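Local coordinates for protein homospermidine synthase (Legionella pneumophila subsp. pneumophila str. Philadelphia 1, PDB 2PH5) that probably makes the polyamine homospermidine as a homospermidine synthase, and binds the dinucleotide NAD in a Rossmann-type domain, at residues 98-103 / 108-113; 136-141 / 415-420; 19-24 / 61-66; 84-89 / 402-407. All blocks are in the same frame, centred on the assembly; numbering follows the deposited sequence.

Overall arrangement
Contacts 1 and 3 lie wholly in the Rossmann-type nucleotide-binding region; contacts 2 and 4 each join it to a segment from late in the chain, and all four reach one seven-stranded parallel sheet. Contact 3 comes first along the chain, at the edge strand 62-65 and the dinucleotide-binding turn; strand 86-89 of contact 4 follows, then contact 1 on the next helix and strand. Contact 4 closes on helix 391-408 and contact 2 on strand 415-416, the other edge, so the chain returns late to complete the nucleotide-binding sheet. Contacts 1 and 4 are closest, with centres about 9 Å apart, whereas 2 and 3 lie about 25 Å apart. Contacts 1 and 3 both touch NAD.

Contact 1: 98-103 / 108-113; sequences ALIILC and ALYINA. With NAD (nicotinamide-adenine-dinucleotide), chain C.
A first torsion of 170° points the Y110 ring away from its backbone N and toward helix 96-106, where I100, with CG1 beside its own backbone N and opposite the carbonyl carbon, lays a methylene over one ring face. The I100 side chain crosses the tyrosine at about a right angle, and its CG1 stands 3.9 Å from the centroid of the Y110 ring, 17° off the ring normal. This is a CH-pi contact, displaced toward the rim on the CE1 side. C103 meets the ring differently: its SG lies at the edge, near the ring plane and 3.8 Å from Y110 CD2, a sulfur-aromatic contact. L99 CB is 3.7 Å from Y110 CE2. I100 thus covers one face, C103 sits at the edge, and L99 comes in obliquely. Near the C-terminal end of helix 96-106, A108 N donates to C103 O at 2.8 Å, N-H...O angle 155°, and so ties the start of the strand segment to the helix. The buried hydroxyl at the far end of the ring is taken up by D89 of the adjacent strand. Helix and strand axes run nearly antiparallel, as expected within a beta-alpha-beta crossover in a Rossmann-type fold. The strand leads on to A113, whose carbonyl O is 3.3 Å from NAD C2N in the nicotinamide ring. Helix 96-106 covers one side of the sheet, and strand 109-112 lies between strands 86-89 and 152-153, while I111 packs on M400 and I404 of helix 391-408.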
# COMPACT_ATOMS: atom_id res chain seq x y z
N ALA A 98 20.64 7.91 -31.89
CA ALA A 98 21.96 7.57 -32.40
C ALA A 98 21.94 6.17 -33.02
O ALA A 98 22.49 5.97 -34.11
CB ALA A 98 22.99 7.65 -31.28
N LEU A 99 21.31 5.22 -32.34
CA LEU A 99 21.22 3.85 -32.85
C LEU A 99 20.40 3.78 -34.15
O LEU A 99 20.76 3.07 -35.09
CB LEU A 99 20.58 2.94 -31.78
CG LEU A 99 21.39 2.08 -30.80
CD1 LEU A 99 22.85 2.47 -30.70
CD2 LEU A 99 20.70 2.15 -29.47
N ILE A 100 19.30 4.53 -34.18
CA ILE A 100 18.42 4.58 -35.35
C ILE A 100 19.19 5.03 -36.60
O ILE A 100 19.19 4.34 -37.62
CB ILE A 100 17.22 5.51 -35.07
CG1 ILE A 100 16.28 4.80 -34.08
CG2 ILE A 100 16.53 5.92 -36.37
CD1 ILE A 100 15.08 5.64 -33.60
N ILE A 101 19.84 6.19 -36.51
CA ILE A 101 20.62 6.72 -37.62
C ILE A 101 21.66 5.69 -38.06
O ILE A 101 21.77 5.38 -39.25
CB ILE A 101 21.34 8.02 -37.18
CG1 ILE A 101 20.30 9.13 -37.02
CG2 ILE A 101 22.41 8.41 -38.18
CD1 ILE A 101 20.77 10.28 -36.16
N LEU A 102 22.42 5.15 -37.11
CA LEU A 102 23.43 4.16 -37.41
C LEU A 102 22.86 2.98 -38.19
O LEU A 102 23.46 2.54 -39.17
CB LEU A 102 24.07 3.64 -36.12
CG LEU A 102 25.08 2.49 -36.29
CD1 LEU A 102 26.23 2.92 -37.21
CD2 LEU A 102 25.63 2.09 -34.92
N CYS A 103 21.71 2.48 -37.75
CA CYS A 103 21.09 1.36 -38.44
C CYS A 103 20.79 1.69 -39.88
O CYS A 103 21.02 0.88 -40.78
CB CYS A 103 19.80 0.94 -37.74
SG CYS A 103 20.07 -0.07 -36.27
N ALA A 108 20.32 -1.60 -41.84
CA ALA A 108 19.72 -2.61 -40.95
C ALA A 108 18.41 -2.16 -40.29
O ALA A 108 18.18 -0.97 -40.09
CB ALA A 108 20.73 -3.01 -39.87
N LEU A 109 17.55 -3.13 -39.98
CA LEU A 109 16.26 -2.87 -39.34
C LEU A 109 16.48 -2.49 -37.88
O LEU A 109 17.54 -2.73 -37.31
CB LEU A 109 15.38 -4.12 -39.41
CG LEU A 109 14.36 -4.24 -40.54
CD1 LEU A 109 14.70 -3.28 -41.70
CD2 LEU A 109 14.30 -5.68 -40.99
N TYR A 110 15.46 -1.93 -37.25
CA TYR A 110 15.60 -1.54 -35.86
C TYR A 110 14.24 -1.48 -35.20
O TYR A 110 13.25 -1.18 -35.86
CB TYR A 110 16.28 -0.17 -35.77
CG TYR A 110 16.27 0.45 -34.39
CD1 TYR A 110 15.10 1.00 -33.86
CD2 TYR A 110 17.43 0.52 -33.62
CE1 TYR A 110 15.08 1.60 -32.61
CE2 TYR A 110 17.43 1.13 -32.37
CZ TYR A 110 16.24 1.67 -31.87
OH TYR A 110 16.23 2.30 -30.65
N ILE A 111 14.21 -1.78 -33.90
CA ILE A 111 13.00 -1.74 -33.09
C ILE A 111 13.39 -1.46 -31.64
O ILE A 111 14.51 -1.73 -31.24
CB ILE A 111 12.22 -3.08 -33.12
CG1 ILE A 111 10.91 -2.95 -32.36
CG2 ILE A 111 13.02 -4.17 -32.42
CD1 ILE A 111 9.98 -4.12 -32.54
N ASN A 112 12.47 -0.90 -30.86
CA ASN A 112 12.72 -0.66 -29.45
C ASN A 112 11.39 -0.65 -28.73
O ASN A 112 10.33 -0.53 -29.36
CB ASN A 112 13.50 0.65 -29.19
CG ASN A 112 12.63 1.92 -29.30
OD1 ASN A 112 13.13 3.03 -29.12
ND2 ASN A 112 11.35 1.76 -29.60
N ALA A 113 11.44 -0.80 -27.42
CA ALA A 113 10.23 -0.80 -26.61
C ALA A 113 10.09 0.57 -25.93
O ALA A 113 9.14 0.81 -25.20
CB ALA A 113 10.28 -1.93 -25.59
PA NAD C . 16.84 -3.73 -17.65
O1A NAD C . 17.44 -2.61 -16.84
O2A NAD C . 16.39 -4.94 -16.92
O5B NAD C . 17.86 -4.20 -18.81
C5B NAD C . 18.51 -3.23 -19.64
C4B NAD C . 19.81 -3.85 -20.17
O4B NAD C . 20.43 -2.85 -20.95
C3B NAD C . 20.81 -4.27 -19.09
O3B NAD C . 21.18 -5.64 -19.25
C2B NAD C . 21.98 -3.34 -19.28
O2B NAD C . 23.24 -3.89 -18.96
C1B NAD C . 21.83 -2.89 -20.73
N9A NAD C . 22.35 -1.55 -21.04
C8A NAD C . 22.38 -0.49 -20.13
N7A NAD C . 23.49 0.27 -20.28
C5A NAD C . 24.20 -0.30 -21.28
C6A NAD C . 25.41 0.05 -21.87
N6A NAD C . 26.13 1.12 -21.51
N1A NAD C . 25.88 -0.77 -22.89
C2A NAD C . 25.19 -1.88 -23.32
N3A NAD C . 23.99 -2.25 -22.76
C4A NAD C . 23.53 -1.44 -21.76
O3 NAD C . 15.58 -3.08 -18.36
PN NAD C . 14.53 -3.64 -19.43
O1N NAD C . 13.18 -3.29 -18.93
O2N NAD C . 14.85 -5.09 -19.70
O5D NAD C . 15.01 -2.66 -20.58
C5D NAD C . 14.48 -2.57 -21.87
C4D NAD C . 13.54 -1.37 -21.82
O4D NAD C . 12.28 -1.77 -22.28
C3D NAD C . 13.45 0.07 -21.39
O3D NAD C . 13.94 0.95 -22.39
C2D NAD C . 11.96 0.23 -21.14
O2D NAD C . 11.51 1.55 -21.21
C1D NAD C . 11.34 -0.71 -22.17
N1N NAD C . 10.08 -1.38 -21.79
C2N NAD C . 8.94 -1.20 -22.55
C3N NAD C . 7.77 -1.88 -22.16
C7N NAD C . 6.50 -1.75 -22.93
O7N NAD C . 5.42 -2.47 -22.47
N7N NAD C . 6.39 -1.02 -24.01
C4N NAD C . 7.76 -2.74 -21.01
C5N NAD C . 8.94 -2.89 -20.26
C6N NAD C . 10.10 -2.23 -20.64

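Contact 2: 136-141 / 415-420; sequences SLREEV and IVEPEE
Strand 415-416 is an outermost strand of the parallel Rossmann-type sheet, and here it and the turn after it meet helix 134-142, joining a late part of the chain to the nucleotide-binding region. The polar part is a salt bridge between R138 and E417. R138 bends at chi2 and chi3, which carries its guanidinium across to a glutamate that is extended beyond CG, so that the two side chains cross at about a right angle. One nitrogen does the work: R138 NH2 is 2.8 Å from E417 OE1 and makes a weak hydrogen bond to E417 OE2 at 2.9 Å, with an angle of only 125°. The flat groups are 24° apart, and E417 OE1 lies at the guanidinium edge. Behind E417, its backbone N donates to E420 OE1 at 2.7 Å, a nearly straight bond (168°) that ties the residue before the 3-10 segment 418-420 to its last residue. R138 also packs on S298 of helix 295-302. The apolar part is deeper, where V141 and I415 both also touch I100 of helix 96-106. There the end of I415 reaches the helix, its CD1 lying 3.6 Å from V141 CG2.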
# COMPACT_ATOMS: atom_id res chain seq x y z
N SER A 136 10.77 16.00 -25.61
CA SER A 136 11.90 16.28 -26.49
C SER A 136 12.46 15.02 -27.13
O SER A 136 12.67 14.98 -28.34
CB SER A 136 13.02 17.00 -25.71
OG SER A 136 13.50 16.21 -24.63
N LEU A 137 12.70 14.00 -26.31
CA LEU A 137 13.23 12.74 -26.80
C LEU A 137 12.45 12.21 -28.00
O LEU A 137 13.04 11.71 -28.96
CB LEU A 137 13.21 11.68 -25.70
CG LEU A 137 14.38 11.71 -24.72
CD1 LEU A 137 14.17 10.63 -23.67
CD2 LEU A 137 15.69 11.48 -25.47
N ARG A 138 11.13 12.32 -27.93
CA ARG A 138 10.27 11.84 -29.01
C ARG A 138 10.34 12.77 -30.22
O ARG A 138 10.53 12.31 -31.34
CB ARG A 138 8.82 11.73 -28.52
CG ARG A 138 8.09 10.47 -29.01
CD ARG A 138 7.19 10.71 -30.22
NE ARG A 138 6.01 11.51 -29.88
CZ ARG A 138 4.93 11.66 -30.65
NH1 ARG A 138 3.93 12.41 -30.23
NH2 ARG A 138 4.85 11.06 -31.83
N GLU A 139 10.21 14.07 -29.99
CA GLU A 139 10.27 15.01 -31.10
C GLU A 139 11.64 15.00 -31.76
O GLU A 139 11.75 15.13 -32.97
CB GLU A 139 9.93 16.42 -30.64
CG GLU A 139 8.47 16.79 -30.89
CD GLU A 139 8.32 18.11 -31.63
OE1 GLU A 139 8.58 19.17 -31.01
OE2 GLU A 139 7.95 18.08 -32.82
N GLU A 140 12.68 14.83 -30.95
CA GLU A 140 14.05 14.81 -31.46
C GLU A 140 14.21 13.69 -32.48
O GLU A 140 14.85 13.87 -33.52
CB GLU A 140 15.03 14.59 -30.31
CG GLU A 140 16.50 14.81 -30.67
CD GLU A 140 17.43 14.46 -29.52
OE1 GLU A 140 18.62 14.87 -29.54
OE2 GLU A 140 16.98 13.75 -28.59
N VAL A 141 13.63 12.54 -32.19
CA VAL A 141 13.75 11.40 -33.09
C VAL A 141 12.66 11.40 -34.15
O VAL A 141 12.85 10.86 -35.25
CB VAL A 141 13.71 10.07 -32.30
CG1 VAL A 141 12.42 9.98 -31.51
CG2 VAL A 141 13.83 8.91 -33.26
N ILE A 415 11.25 5.82 -39.87
CA ILE A 415 10.89 5.81 -38.48
C ILE A 415 9.37 5.73 -38.35
O ILE A 415 8.66 6.60 -38.86
CB ILE A 415 11.41 7.08 -37.78
CG1 ILE A 415 12.94 7.00 -37.64
CG2 ILE A 415 10.78 7.21 -36.42
CD1 ILE A 415 13.53 8.07 -36.72
N VAL A 416 8.86 4.69 -37.70
CA VAL A 416 7.42 4.55 -37.55
C VAL A 416 7.00 4.29 -36.11
O VAL A 416 7.73 3.69 -35.34
CB VAL A 416 6.87 3.42 -38.46
CG1 VAL A 416 7.18 3.73 -39.92
CG2 VAL A 416 7.47 2.09 -38.08
N GLU A 417 5.81 4.77 -35.75
CA GLU A 417 5.27 4.56 -34.41
C GLU A 417 4.15 3.53 -34.48
O GLU A 417 3.52 3.37 -35.52
CB GLU A 417 4.75 5.86 -33.83
CG GLU A 417 5.86 6.85 -33.55
CD GLU A 417 5.37 8.10 -32.87
OE1 GLU A 417 4.52 8.81 -33.46
OE2 GLU A 417 5.84 8.38 -31.74
N PRO A 418 3.89 2.83 -33.37
CA PRO A 418 2.83 1.82 -33.39
C PRO A 418 1.49 2.28 -33.96
O PRO A 418 0.75 1.48 -34.52
CB PRO A 418 2.76 1.36 -31.93
CG PRO A 418 3.29 2.53 -31.16
CD PRO A 418 4.43 3.00 -32.01
N GLU A 419 1.18 3.58 -33.83
CA GLU A 419 -0.08 4.10 -34.36
C GLU A 419 -0.18 3.99 -35.88
O GLU A 419 -1.27 3.92 -36.44
CB GLU A 419 -0.28 5.57 -33.97
CG GLU A 419 -0.63 5.78 -32.50
CD GLU A 419 0.59 5.86 -31.61
OE1 GLU A 419 1.59 5.17 -31.91
OE2 GLU A 419 0.54 6.61 -30.62
N GLU A 420 0.98 3.96 -36.54
CA GLU A 420 1.04 3.85 -37.99
C GLU A 420 1.05 2.40 -38.48
O GLU A 420 1.19 2.14 -39.68
CB GLU A 420 2.28 4.56 -38.50
CG GLU A 420 2.30 6.05 -38.26
CD GLU A 420 3.70 6.63 -38.39
OE1 GLU A 420 4.49 6.48 -37.44
OE2 GLU A 420 4.01 7.21 -39.46

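Contact 3: 19-24 / 61-66; sequences LGFGCV and VSFKLQ. With NAD (nicotinamide-adenine-dinucleotide), chain C.
The backbones of the 19-24 turn and strand 62-65 stay well apart, with the CA atoms of F21 and F63 9.2 Å from each other, and two phenylalanine rings bridge the interval. First torsions of -153° in F21 and -179° in F63 throw the rings away from their own backbone N and toward one another. They form an offset edge-to-face pair: the edge of F63 is directed at the face of F21, the centroids are 5.9 Å apart and the planes make 64°. F63 leads with CE2, which is 3.9 Å from F21 CB, a carbon lying in the plane of the F63 ring. I45 of the intervening strand 43-47 touches both side chains. The turn that carries F21 leads from strand 16-19 into helix 23-35 and binds the NAD pyrophosphate, as in Rossmann-type sites; G20, G22 and G25 fit a GxGxxG pattern. G22 stands at the helix N-cap position. C23 N donates to NAD O2A at 3.2 Å and V24 N to NAD O2N at 3.0 Å, so the pyrophosphate sits over the helix N-terminus, whose dipole would probably stabilise its charge. F21 N bonds weakly to the NAD ribose hydroxyl O3B at 3.3 Å.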
# COMPACT_ATOMS: atom_id res chain seq x y z
N LEU A 19 20.91 -5.60 -28.27
CA LEU A 19 21.75 -4.97 -27.27
C LEU A 19 20.91 -4.80 -26.02
O LEU A 19 19.79 -4.31 -26.07
CB LEU A 19 22.30 -3.61 -27.74
CG LEU A 19 21.39 -2.40 -27.62
CD1 LEU A 19 22.21 -1.13 -27.75
CD2 LEU A 19 20.32 -2.49 -28.68
N GLY A 20 21.48 -5.23 -24.91
CA GLY A 20 20.78 -5.19 -23.64
C GLY A 20 20.29 -6.60 -23.40
O GLY A 20 19.94 -7.29 -24.36
N PHE A 21 20.28 -7.05 -22.15
CA PHE A 21 19.81 -8.40 -21.86
C PHE A 21 19.19 -8.44 -20.47
O PHE A 21 19.54 -9.28 -19.64
CB PHE A 21 20.95 -9.41 -21.96
CG PHE A 21 20.50 -10.82 -22.30
CD1 PHE A 21 19.73 -11.05 -23.44
CD2 PHE A 21 20.88 -11.91 -21.51
CE1 PHE A 21 19.34 -12.36 -23.79
CE2 PHE A 21 20.50 -13.21 -21.85
CZ PHE A 21 19.72 -13.44 -22.99
N GLY A 22 18.25 -7.53 -20.22
CA GLY A 22 17.59 -7.47 -18.93
C GLY A 22 16.28 -8.23 -18.89
O GLY A 22 16.15 -9.34 -19.43
N CYS A 23 15.29 -7.60 -18.26
CA CYS A 23 13.94 -8.15 -18.11
C CYS A 23 13.33 -8.51 -19.46
O CYS A 23 12.90 -9.65 -19.68
CB CYS A 23 13.05 -7.13 -17.39
SG CYS A 23 13.83 -6.33 -15.94
N VAL A 24 13.30 -7.53 -20.37
CA VAL A 24 12.74 -7.73 -21.71
C VAL A 24 13.59 -8.66 -22.59
O VAL A 24 13.09 -9.65 -23.11
CB VAL A 24 12.57 -6.36 -22.43
CG1 VAL A 24 12.03 -6.58 -23.84
CG2 VAL A 24 11.63 -5.47 -21.64
N VAL A 61 23.55 -18.72 -27.53
CA VAL A 61 23.72 -17.46 -28.24
C VAL A 61 24.89 -16.69 -27.65
O VAL A 61 25.00 -16.54 -26.44
CB VAL A 61 22.41 -16.62 -28.18
CG1 VAL A 61 22.64 -15.22 -28.70
CG2 VAL A 61 21.33 -17.32 -29.01
N SER A 62 25.77 -16.23 -28.53
CA SER A 62 26.95 -15.47 -28.14
C SER A 62 26.56 -14.27 -27.27
O SER A 62 25.55 -13.61 -27.53
CB SER A 62 27.67 -14.99 -29.41
OG SER A 62 28.67 -14.04 -29.12
N PHE A 63 27.35 -13.99 -26.24
CA PHE A 63 27.08 -12.86 -25.35
C PHE A 63 28.37 -12.08 -25.10
O PHE A 63 29.36 -12.62 -24.60
CB PHE A 63 26.51 -13.35 -24.00
CG PHE A 63 26.18 -12.24 -23.04
CD1 PHE A 63 27.18 -11.61 -22.31
CD2 PHE A 63 24.87 -11.81 -22.88
CE1 PHE A 63 26.89 -10.55 -21.44
CE2 PHE A 63 24.56 -10.75 -22.01
CZ PHE A 63 25.57 -10.13 -21.28
N LYS A 64 28.34 -10.81 -25.46
CA LYS A 64 29.50 -9.95 -25.30
C LYS A 64 29.28 -8.92 -24.20
O LYS A 64 28.36 -8.12 -24.25
CB LYS A 64 29.80 -9.23 -26.63
CG LYS A 64 30.83 -8.12 -26.54
CD LYS A 64 32.20 -8.65 -26.18
CE LYS A 64 33.23 -7.52 -26.13
NZ LYS A 64 34.61 -8.08 -26.03
N LEU A 65 30.15 -8.96 -23.20
CA LEU A 65 30.05 -8.04 -22.08
C LEU A 65 30.74 -6.72 -22.44
O LEU A 65 31.97 -6.65 -22.46
CB LEU A 65 30.69 -8.66 -20.84
CG LEU A 65 30.28 -8.07 -19.49
CD1 LEU A 65 30.80 -8.95 -18.36
CD2 LEU A 65 30.82 -6.65 -19.36
N GLN A 66 29.96 -5.69 -22.73
CA GLN A 66 30.55 -4.40 -23.07
C GLN A 66 29.61 -3.24 -22.84
O GLN A 66 28.41 -3.34 -23.05
CB GLN A 66 31.03 -4.38 -24.52
CG GLN A 66 31.63 -3.03 -24.91
CD GLN A 66 32.92 -3.16 -25.71
OE1 GLN A 66 32.94 -3.74 -26.80
NE2 GLN A 66 34.00 -2.61 -25.16
PA NAD C . 16.84 -3.73 -17.65
O1A NAD C . 17.44 -2.61 -16.84
O2A NAD C . 16.39 -4.94 -16.92
O5B NAD C . 17.86 -4.20 -18.81
C5B NAD C . 18.51 -3.23 -19.64
C4B NAD C . 19.81 -3.85 -20.17
O4B NAD C . 20.43 -2.85 -20.95
C3B NAD C . 20.81 -4.27 -19.09
O3B NAD C . 21.18 -5.64 -19.25
C2B NAD C . 21.98 -3.34 -19.28
O2B NAD C . 23.24 -3.89 -18.96
C1B NAD C . 21.83 -2.89 -20.73
N9A NAD C . 22.35 -1.55 -21.04
C8A NAD C . 22.38 -0.49 -20.13
N7A NAD C . 23.49 0.27 -20.28
C5A NAD C . 24.20 -0.30 -21.28
C6A NAD C . 25.41 0.05 -21.87
N6A NAD C . 26.13 1.12 -21.51
N1A NAD C . 25.88 -0.77 -22.89
C2A NAD C . 25.19 -1.88 -23.32
N3A NAD C . 23.99 -2.25 -22.76
C4A NAD C . 23.53 -1.44 -21.76
O3 NAD C . 15.58 -3.08 -18.36
PN NAD C . 14.53 -3.64 -19.43
O1N NAD C . 13.18 -3.29 -18.93
O2N NAD C . 14.85 -5.09 -19.70
O5D NAD C . 15.01 -2.66 -20.58
C5D NAD C . 14.48 -2.57 -21.87
C4D NAD C . 13.54 -1.37 -21.82
O4D NAD C . 12.28 -1.77 -22.28
C3D NAD C . 13.45 0.07 -21.39
O3D NAD C . 13.94 0.95 -22.39
C2D NAD C . 11.96 0.23 -21.14
O2D NAD C . 11.51 1.55 -21.21
C1D NAD C . 11.34 -0.71 -22.17
N1N NAD C . 10.08 -1.38 -21.79
C2N NAD C . 8.94 -1.20 -22.55
C3N NAD C . 7.77 -1.88 -22.16
C7N NAD C . 6.50 -1.75 -22.93
O7N NAD C . 5.42 -2.47 -22.47
N7N NAD C . 6.39 -1.02 -24.01
C4N NAD C . 7.76 -2.74 -21.01
C5N NAD C . 8.94 -2.89 -20.26
C6N NAD C . 10.10 -2.23 -20.64

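Contact 4: 84-89 / 402-407; sequences NDFLID and SGIIWA
Apolar contacts carry the whole of the meeting between F86 and I88 of strand 86-89 and I404 and A407 of helix 391-408. Around the F86 ring, which at chi1 -157° is turned away from its own N toward the helix, the CE1 corner approaches I404 CG2 at 3.4 Å and A407 CB at 3.9 Å. Both methyls lie oblique to the ring, and the neighbouring CZ reaches I404 CA at 3.9 Å, so the phenyl rests against I404 and A407, about one turn apart on the helix. I404 CG2 is the branch that meets the ring, whereas its other branch turns to I88. That aliphatic contact is methyl against methyl: I88 CD1 stands 3.4 Å from I404 CD1, and the two isoleucines cross at about a right angle. Strand 86-89 is a central strand of the parallel Rossmann-type sheet, between strands 16-19 and 109-112, and the 402-407 part of helix 391-408, from much later in the chain, runs roughly antiparallel to the strand, at 154°. I404 also touches F16 and I111 on those two flanking strands, so this one residue spans three strands. No hydrogen bond crosses between the segments: the helix has W406 N to S402 O and A407 N to G403 O, both 3.0 Å, while the F86 backbone bonds to R15 and to V17 of strand 16-19.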
# COMPACT_ATOMS: atom_id res chain seq x y z
N ASN A 84 20.31 -5.33 -44.06
CA ASN A 84 19.17 -6.23 -43.80
C ASN A 84 19.18 -6.93 -42.44
O ASN A 84 18.30 -7.73 -42.15
CB ASN A 84 19.06 -7.29 -44.90
CG ASN A 84 18.79 -6.67 -46.24
OD1 ASN A 84 17.83 -5.89 -46.39
ND2 ASN A 84 19.63 -6.99 -47.23
N ASP A 85 20.19 -6.64 -41.62
CA ASP A 85 20.24 -7.23 -40.30
C ASP A 85 19.21 -6.51 -39.45
O ASP A 85 18.62 -5.52 -39.88
CB ASP A 85 21.63 -7.10 -39.69
CG ASP A 85 22.61 -8.10 -40.26
OD1 ASP A 85 22.16 -9.13 -40.81
OD2 ASP A 85 23.84 -7.87 -40.16
N PHE A 86 18.98 -7.00 -38.24
CA PHE A 86 17.98 -6.39 -37.38
C PHE A 86 18.53 -6.12 -35.98
O PHE A 86 18.93 -7.05 -35.27
CB PHE A 86 16.75 -7.31 -37.31
CG PHE A 86 15.47 -6.62 -36.93
CD1 PHE A 86 14.26 -7.05 -37.47
CD2 PHE A 86 15.45 -5.56 -36.02
CE1 PHE A 86 13.05 -6.45 -37.12
CE2 PHE A 86 14.25 -4.94 -35.66
CZ PHE A 86 13.05 -5.39 -36.21
N LEU A 87 18.55 -4.86 -35.58
CA LEU A 87 19.03 -4.50 -34.25
C LEU A 87 17.85 -4.39 -33.29
O LEU A 87 17.06 -3.45 -33.37
CB LEU A 87 19.78 -3.16 -34.29
CG LEU A 87 20.22 -2.56 -32.94
CD1 LEU A 87 21.13 -3.54 -32.21
CD2 LEU A 87 20.97 -1.25 -33.17
N ILE A 88 17.69 -5.37 -32.40
CA ILE A 88 16.61 -5.32 -31.43
C ILE A 88 17.15 -4.53 -30.24
O ILE A 88 18.06 -4.99 -29.55
CB ILE A 88 16.17 -6.74 -30.99
CG1 ILE A 88 15.71 -7.54 -32.20
CG2 ILE A 88 15.00 -6.65 -30.02
CD1 ILE A 88 15.42 -8.99 -31.89
N ASP A 89 16.61 -3.34 -30.03
CA ASP A 89 17.06 -2.46 -28.94
C ASP A 89 16.22 -2.65 -27.69
O ASP A 89 15.07 -2.22 -27.64
CB ASP A 89 16.99 -1.00 -29.41
CG ASP A 89 17.53 -0.00 -28.38
OD1 ASP A 89 17.58 1.21 -28.72
OD2 ASP A 89 17.90 -0.41 -27.25
N SER A 402 6.00 -9.47 -32.55
CA SER A 402 5.04 -9.17 -33.62
C SER A 402 5.57 -7.99 -34.42
O SER A 402 5.57 -8.01 -35.65
CB SER A 402 3.67 -8.80 -33.06
OG SER A 402 3.15 -9.80 -32.20
N GLY A 403 6.00 -6.95 -33.71
CA GLY A 403 6.55 -5.77 -34.36
C GLY A 403 7.77 -6.12 -35.19
O GLY A 403 7.96 -5.57 -36.28
N ILE A 404 8.60 -7.02 -34.68
CA ILE A 404 9.80 -7.44 -35.39
C ILE A 404 9.40 -8.11 -36.71
O ILE A 404 9.99 -7.84 -37.75
CB ILE A 404 10.67 -8.44 -34.54
CG1 ILE A 404 11.26 -7.70 -33.33
CG2 ILE A 404 11.78 -9.05 -35.38
CD1 ILE A 404 12.08 -8.59 -32.38
N ILE A 405 8.40 -8.98 -36.67
CA ILE A 405 7.96 -9.65 -37.88
C ILE A 405 7.39 -8.65 -38.87
O ILE A 405 7.56 -8.81 -40.08
CB ILE A 405 6.87 -10.70 -37.58
CG1 ILE A 405 7.41 -11.75 -36.61
CG2 ILE A 405 6.42 -11.37 -38.89
CD1 ILE A 405 6.33 -12.62 -36.01
N TRP A 406 6.73 -7.62 -38.36
CA TRP A 406 6.13 -6.60 -39.21
C TRP A 406 7.21 -5.84 -39.97
O TRP A 406 7.10 -5.63 -41.18
CB TRP A 406 5.31 -5.61 -38.38
CG TRP A 406 4.58 -4.59 -39.22
CD1 TRP A 406 3.38 -4.76 -39.86
CD2 TRP A 406 5.04 -3.28 -39.57
NE1 TRP A 406 3.06 -3.63 -40.58
CE2 TRP A 406 4.06 -2.71 -40.42
CE3 TRP A 406 6.18 -2.53 -39.25
CZ2 TRP A 406 4.19 -1.42 -40.95
CZ3 TRP A 406 6.31 -1.24 -39.79
CH2 TRP A 406 5.32 -0.70 -40.63
N ALA A 407 8.24 -5.43 -39.25
CA ALA A 407 9.33 -4.68 -39.85
C ALA A 407 10.05 -5.46 -40.94
O ALA A 407 10.44 -4.89 -41.96
CB ALA A 407 10.31 -4.23 -38.76